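PDB 2IVF: ethylbenzene dehydrogenase alpha-subunit from Aromatoleum aromaticum, which belongs to the molybdopterin oxidoreductase family and holds a molybdenum atom, two pterin guanine dinucleotide ligands and an iron/sulfur cluster. Local coordinates for residues A[586-589]-A[590-593]; A[593-596]-A[597-600]. One frame throughout, in Å; residues are numbered along the deposited sequence.

Contact 1: residues A[586-589]-A[590-593]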
ATOM      1  N   TRP A 586      33.796 -24.328   3.540  1.00 27.54           N
ATOM      2  CA  TRP A 586      33.146 -23.063   3.199  1.00 27.68           C
ATOM      3  C   TRP A 586      31.932 -22.775   4.070  1.00 27.97           C
ATOM      4  O   TRP A 586      31.538 -21.610   4.204  1.00 28.69           O
ATOM      5  CB  TRP A 586      32.772 -23.040   1.721  1.00 27.85           C
ATOM      6  CG  TRP A 586      33.934 -23.003   0.842  1.00 27.57           C
ATOM      7  CD1 TRP A 586      35.244 -22.735   1.196  1.00 29.18           C
ATOM      8  CD2 TRP A 586      33.948 -23.278  -0.557  1.00 28.83           C
ATOM      9  NE1 TRP A 586      36.054 -22.830   0.095  1.00 28.96           N
ATOM     10  CE2 TRP A 586      35.284 -23.156  -0.993  1.00 28.60           C
ATOM     11  CE3 TRP A 586      32.959 -23.629  -1.488  1.00 26.45           C
ATOM     12  CZ2 TRP A 586      35.648 -23.359  -2.319  1.00 29.84           C
ATOM     13  CZ3 TRP A 586      33.320 -23.823  -2.792  1.00 27.59           C
ATOM     14  CH2 TRP A 586      34.648 -23.692  -3.204  1.00 28.66           C
ATOM     15  N   TRP A 587      31.320 -23.823   4.623  1.00 27.53           N
ATOM     16  CA  TRP A 587      30.282 -23.648   5.627  1.00 28.41           C
ATOM     17  C   TRP A 587      30.655 -24.509   6.797  1.00 29.27           C
ATOM     18  O   TRP A 587      31.040 -25.645   6.598  1.00 29.90           O
ATOM     19  CB  TRP A 587      28.901 -24.027   5.085  1.00 27.60           C
ATOM     20  CG  TRP A 587      28.598 -23.259   3.821  1.00 27.07           C
ATOM     21  CD1 TRP A 587      28.809 -23.695   2.547  1.00 26.73           C
ATOM     22  CD2 TRP A 587      28.131 -21.903   3.708  1.00 27.74           C
ATOM     23  NE1 TRP A 587      28.475 -22.718   1.651  1.00 27.26           N
ATOM     24  CE2 TRP A 587      28.029 -21.614   2.333  1.00 25.78           C
ATOM     25  CE3 TRP A 587      27.730 -20.926   4.633  1.00 26.80           C
ATOM     26  CZ2 TRP A 587      27.594 -20.379   1.861  1.00 25.75           C
ATOM     27  CZ3 TRP A 587      27.284 -19.711   4.164  1.00 27.16           C
ATOM     28  CH2 TRP A 587      27.206 -19.448   2.786  1.00 25.70           C
ATOM     29  N   THR A 588      30.517 -23.946   8.003  1.00 30.12           N
ATOM     30  CA  THR A 588      30.932 -24.565   9.270  1.00 30.30           C
ATOM     31  C   THR A 588      29.716 -24.860  10.142  1.00 30.74           C
ATOM     32  O   THR A 588      28.583 -24.573   9.743  1.00 30.11           O
ATOM     33  CB  THR A 588      31.846 -23.620  10.019  1.00 30.38           C
ATOM     34  OG1 THR A 588      31.107 -22.463  10.432  1.00 31.05           O
ATOM     35  CG2 THR A 588      33.037 -23.199   9.124  1.00 32.08           C
ATOM     36  N   ASN A 589      29.938 -25.428  11.332  1.00 31.39           N
ATOM     37  CA  ASN A 589      28.825 -25.707  12.252  1.00 31.32           C
ATOM     38  C   ASN A 589      28.185 -24.467  12.843  1.00 30.88           C
ATOM     39  O   ASN A 589      27.100 -24.555  13.454  1.00 31.20           O
ATOM     40  CB  ASN A 589      29.238 -26.637  13.415  1.00 32.21           C
ATOM     41  CG  ASN A 589      27.992 -27.345  14.095  1.00 34.63           C
ATOM     42  OD1 ASN A 589      26.911 -26.723  14.327  1.00 40.36           O
ATOM     43  ND2 ASN A 589      28.142 -28.631  14.379  1.00 39.63           N
ATOM     44  N   ASP A 590      28.836 -23.312  12.726  1.00 30.19           N
ATOM     45  CA  ASP A 590      28.192 -22.068  13.189  1.00 29.89           C
ATOM     46  C   ASP A 590      27.253 -21.453  12.164  1.00 28.50           C
ATOM     47  O   ASP A 590      26.528 -20.503  12.476  1.00 27.96           O
ATOM     48  CB  ASP A 590      29.225 -21.051  13.663  1.00 31.05           C
ATOM     49  CG  ASP A 590      29.878 -21.474  14.968  1.00 33.37           C
ATOM     50  OD1 ASP A 590      29.367 -22.420  15.619  1.00 34.98           O
ATOM     51  OD2 ASP A 590      30.887 -20.856  15.346  1.00 39.28           O
ATOM     52  N   HIS A 591      27.296 -22.007  10.957  1.00 28.16           N
ATOM     53  CA  HIS A 591      26.335 -21.731   9.870  1.00 27.47           C
ATOM     54  C   HIS A 591      25.210 -22.755   9.823  1.00 26.97           C
ATOM     55  O   HIS A 591      24.080 -22.443   9.563  1.00 26.35           O
ATOM     56  CB  HIS A 591      27.035 -21.756   8.493  1.00 27.65           C
ATOM     57  CG  HIS A 591      28.133 -20.748   8.350  1.00 27.95           C
ATOM     58  ND1 HIS A 591      27.924 -19.401   8.549  1.00 32.03           N
ATOM     59  CD2 HIS A 591      29.446 -20.889   8.055  1.00 28.71           C
ATOM     60  CE1 HIS A 591      29.063 -18.753   8.356  1.00 33.34           C
ATOM     61  NE2 HIS A 591      30.006 -19.639   8.074  1.00 31.54           N
ATOM     62  N   ILE A 592      25.537 -24.017  10.015  1.00 26.64           N
ATOM     63  CA  ILE A 592      24.537 -25.062   9.853  1.00 26.72           C
ATOM     64  C   ILE A 592      23.881 -25.403  11.200  1.00 26.42           C
ATOM     65  O   ILE A 592      24.214 -26.364  11.826  1.00 25.73           O
ATOM     66  CB  ILE A 592      25.154 -26.286   9.179  1.00 26.73           C
ATOM     67  CG1 ILE A 592      25.601 -25.881   7.766  1.00 27.57           C
ATOM     68  CG2 ILE A 592      24.113 -27.442   9.123  1.00 27.29           C
ATOM     69  CD1 ILE A 592      26.644 -26.733   7.154  1.00 26.26           C
ATOM     70  N   ARG A 593      22.929 -24.571  11.601  1.00 26.07           N
ATOM     71  CA  ARG A 593      22.237 -24.678  12.882  1.00 26.36           C
ATOM     72  C   ARG A 593      20.745 -24.487  12.639  1.00 26.18           C
ATOM     73  O   ARG A 593      20.372 -23.748  11.705  1.00 25.02           O
ATOM     74  CB  ARG A 593      22.702 -23.585  13.860  1.00 26.16           C
ATOM     75  CG  ARG A 593      24.168 -23.601  14.185  1.00 26.73           C
ATOM     76  CD  ARG A 593      24.554 -22.552  15.221  1.00 27.32           C
ATOM     77  NE  ARG A 593      23.898 -22.754  16.528  1.00 29.37           N
ATOM     78  CZ  ARG A 593      23.663 -21.772  17.408  1.00 28.09           C
ATOM     79  NH1 ARG A 593      24.049 -20.520  17.152  1.00 28.79           N
ATOM     80  NH2 ARG A 593      23.051 -22.024  18.555  1.00 24.06           N
TER
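D590 packs against T588 within a tight turn. Its backbone N makes a weak hydrogen bond, 3.3 Å long, to T588 OG1, which reaches it because chi1 of T588 (67°) sets the hydroxyl between the backbone N and the carbonyl carbon. D590 OD1 is hydrogen-bonded to H713. H591 N donates a hydrogen bond to T588 O (3.1 Å) from well above the plane of that carbonyl. Its imidazole offers one face to the six-membered ring of W587, which arrives edge-on with W587 CE3 3.7 Å from H591 CG and the planes at 80°, a T-shaped pair. The imidazole edge meets T588 N, 3.2 Å from H591 CD2; T588 OG1 lies 3.3 Å from the same carbon but well out of the ring plane, on the side away from W587. I592 N also bonds to T588 O (3.1 Å), this time in the carbonyl plane, so two N-H groups grip one oxygen; I592 CD1 rests 4.1 Å from W587 CB. R593 lays CG 3.2 Å from N589 O, and its guanidinium continues to a salt bridge with D184. The bonds to T588 fit an ST motif wrapped round a type I-like turn, T588 to H591, which runs on, through H591, into an inverse gamma turn centred on I592.

Contact 2: residues A[593-596]-A[597-600]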
ATOM      1  N   ARG A 593      22.929 -24.571  11.601  1.00 26.07           N
ATOM      2  CA  ARG A 593      22.237 -24.678  12.882  1.00 26.36           C
ATOM      3  C   ARG A 593      20.745 -24.487  12.639  1.00 26.18           C
ATOM      4  O   ARG A 593      20.372 -23.748  11.705  1.00 25.02           O
ATOM      5  CB  ARG A 593      22.702 -23.585  13.860  1.00 26.16           C
ATOM      6  CG  ARG A 593      24.168 -23.601  14.185  1.00 26.73           C
ATOM      7  CD  ARG A 593      24.554 -22.552  15.221  1.00 27.32           C
ATOM      8  NE  ARG A 593      23.898 -22.754  16.528  1.00 29.37           N
ATOM      9  CZ  ARG A 593      23.663 -21.772  17.408  1.00 28.09           C
ATOM     10  NH1 ARG A 593      24.049 -20.520  17.152  1.00 28.79           N
ATOM     11  NH2 ARG A 593      23.051 -22.024  18.555  1.00 24.06           N
ATOM     12  N   PRO A 594      19.897 -25.194  13.416  1.00 26.35           N
ATOM     13  CA  PRO A 594      20.327 -26.240  14.342  1.00 26.90           C
ATOM     14  C   PRO A 594      21.095 -27.336  13.630  1.00 27.53           C
ATOM     15  O   PRO A 594      20.822 -27.615  12.480  1.00 27.33           O
ATOM     16  CB  PRO A 594      19.022 -26.844  14.880  1.00 27.14           C
ATOM     17  CG  PRO A 594      17.935 -25.960  14.485  1.00 26.36           C
ATOM     18  CD  PRO A 594      18.435 -25.006  13.425  1.00 26.78           C
ATOM     19  N   ALA A 595      22.056 -27.945  14.315  1.00 27.72           N
ATOM     20  CA  ALA A 595      22.827 -29.002  13.709  1.00 28.57           C
ATOM     21  C   ALA A 595      21.832 -30.070  13.186  1.00 29.58           C
ATOM     22  O   ALA A 595      20.761 -30.275  13.780  1.00 29.26           O
ATOM     23  CB  ALA A 595      23.801 -29.596  14.729  1.00 28.71           C
ATOM     24  N   PRO A 596      22.154 -30.726  12.055  1.00 30.84           N
ATOM     25  CA  PRO A 596      21.306 -31.813  11.521  1.00 30.78           C
ATOM     26  C   PRO A 596      20.903 -32.911  12.489  1.00 30.87           C
ATOM     27  O   PRO A 596      19.870 -33.535  12.291  1.00 31.09           O
ATOM     28  CB  PRO A 596      22.157 -32.358  10.375  1.00 30.65           C
ATOM     29  CG  PRO A 596      22.795 -31.100   9.844  1.00 31.46           C
ATOM     30  CD  PRO A 596      23.279 -30.457  11.137  1.00 30.94           C
ATOM     31  N   ASP A 597      21.682 -33.162  13.530  1.00 30.92           N
ATOM     32  CA  ASP A 597      21.284 -34.174  14.492  1.00 31.33           C
ATOM     33  C   ASP A 597      20.551 -33.581  15.695  1.00 31.34           C
ATOM     34  O   ASP A 597      20.228 -34.284  16.627  1.00 31.50           O
ATOM     35  CB  ASP A 597      22.482 -35.029  14.930  1.00 31.87           C
ATOM     36  CG  ASP A 597      23.644 -34.201  15.442  1.00 33.77           C
ATOM     37  OD1 ASP A 597      23.533 -32.953  15.553  1.00 33.57           O
ATOM     38  OD2 ASP A 597      24.680 -34.815  15.738  1.00 38.00           O
ATOM     39  N   LYS A 598      20.285 -32.283  15.689  1.00 30.98           N
ATOM     40  CA  LYS A 598      19.413 -31.707  16.693  1.00 31.09           C
ATOM     41  C   LYS A 598      17.998 -31.614  16.090  1.00 31.48           C
ATOM     42  O   LYS A 598      17.822 -31.661  14.861  1.00 31.16           O
ATOM     43  CB  LYS A 598      19.904 -30.298  17.078  1.00 31.41           C
ATOM     44  CG  LYS A 598      21.332 -30.256  17.642  1.00 30.78           C
ATOM     45  CD  LYS A 598      21.432 -30.968  18.988  1.00 31.93           C
ATOM     46  CE  LYS A 598      22.828 -30.823  19.602  1.00 31.60           C
ATOM     47  NZ  LYS A 598      22.921 -31.545  20.890  1.00 29.71           N
ATOM     48  N   THR A 599      17.004 -31.451  16.954  1.00 31.23           N
ATOM     49  CA  THR A 599      15.619 -31.265  16.534  1.00 30.65           C
ATOM     50  C   THR A 599      15.125 -29.920  17.020  1.00 30.01           C
ATOM     51  O   THR A 599      15.126 -29.660  18.226  1.00 30.57           O
ATOM     52  CB  THR A 599      14.700 -32.283  17.205  1.00 30.99           C
ATOM     53  OG1 THR A 599      15.314 -33.561  17.182  1.00 31.72           O
ATOM     54  CG2 THR A 599      13.372 -32.341  16.503  1.00 31.76           C
ATOM     55  N   PRO A 600      14.673 -29.069  16.109  1.00 28.96           N
ATOM     56  CA  PRO A 600      14.033 -27.855  16.603  1.00 28.33           C
ATOM     57  C   PRO A 600      12.837 -28.223  17.487  1.00 27.64           C
ATOM     58  O   PRO A 600      12.085 -29.141  17.132  1.00 27.15           O
ATOM     59  CB  PRO A 600      13.552 -27.150  15.334  1.00 28.72           C
ATOM     60  CG  PRO A 600      13.972 -27.952  14.204  1.00 29.31           C
ATOM     61  CD  PRO A 600      14.658 -29.179  14.644  1.00 29.10           C
TER
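A595 and K598 are joined by a backbone hydrogen bond, K598 N to A595 O, 2.8 Å long with an N-H...O angle of 156°; the donor sits above the carbonyl plane. Alongside this bond the A595 methyl takes two neighbours. D597 OD1 comes within 3.5 Å of A595 CB, and the first part of the K598 chain lies beside the same methyl, with K598 CG 3.9 Å from A595 CB. The aspartate can fold back in this way because its CG stands between the backbone N and the carbonyl carbon (chi1 54°), which brings the carboxylate over the preceding residues. The four residues A595-P596-D597-K598 form a type I beta turn, with proline in the second position, where its ring restricts phi to a value the turn requires. On the P594 side the contact is apolar: P594 CB meets K598 CB at 4.2 Å, and the two proline rings graze each other at 4.4 Å between P594 CG and P600 CG. A cis peptide bond ahead of P594 redirects the chain as it enters the turn. In the next shell, D184 OD2 accepts a hydrogen bond from A595 N, while H553 binds P594 O. The lysine bends at chi2, and its NZ bonds to the backbone O of Q181, whose side-chain NE2 in turn reaches T599 O. Both P594 and P600 lean on I187 of strand 186-188, an outermost strand of the six-stranded mixed sheet, and P594 also touches W549 of helix 546-553.

Both contacts lie in the loop between helix 574-583 and strand 602-606, their centres 11 Å apart, and R593 belongs to both. Each is partly buried, mixing covered and exposed residues, but contact 1 has its centre about 21 Å from the centre of the chain and contact 2 about 26 Å. Contact 1 stays close to the helical surroundings, with W587 and I592 touching helices 574-583 and 546-553, whereas contact 2 rests partly on strand 186-188. Helix 546-553 thus meets both, and D184 stands beside both. Chemically, the first relies on aromatic rings and a shared carbonyl acceptor, the second on prolines and one backbone bond. The contacts meet directly where N589 OD1 packs 4.3 Å from A595 CB.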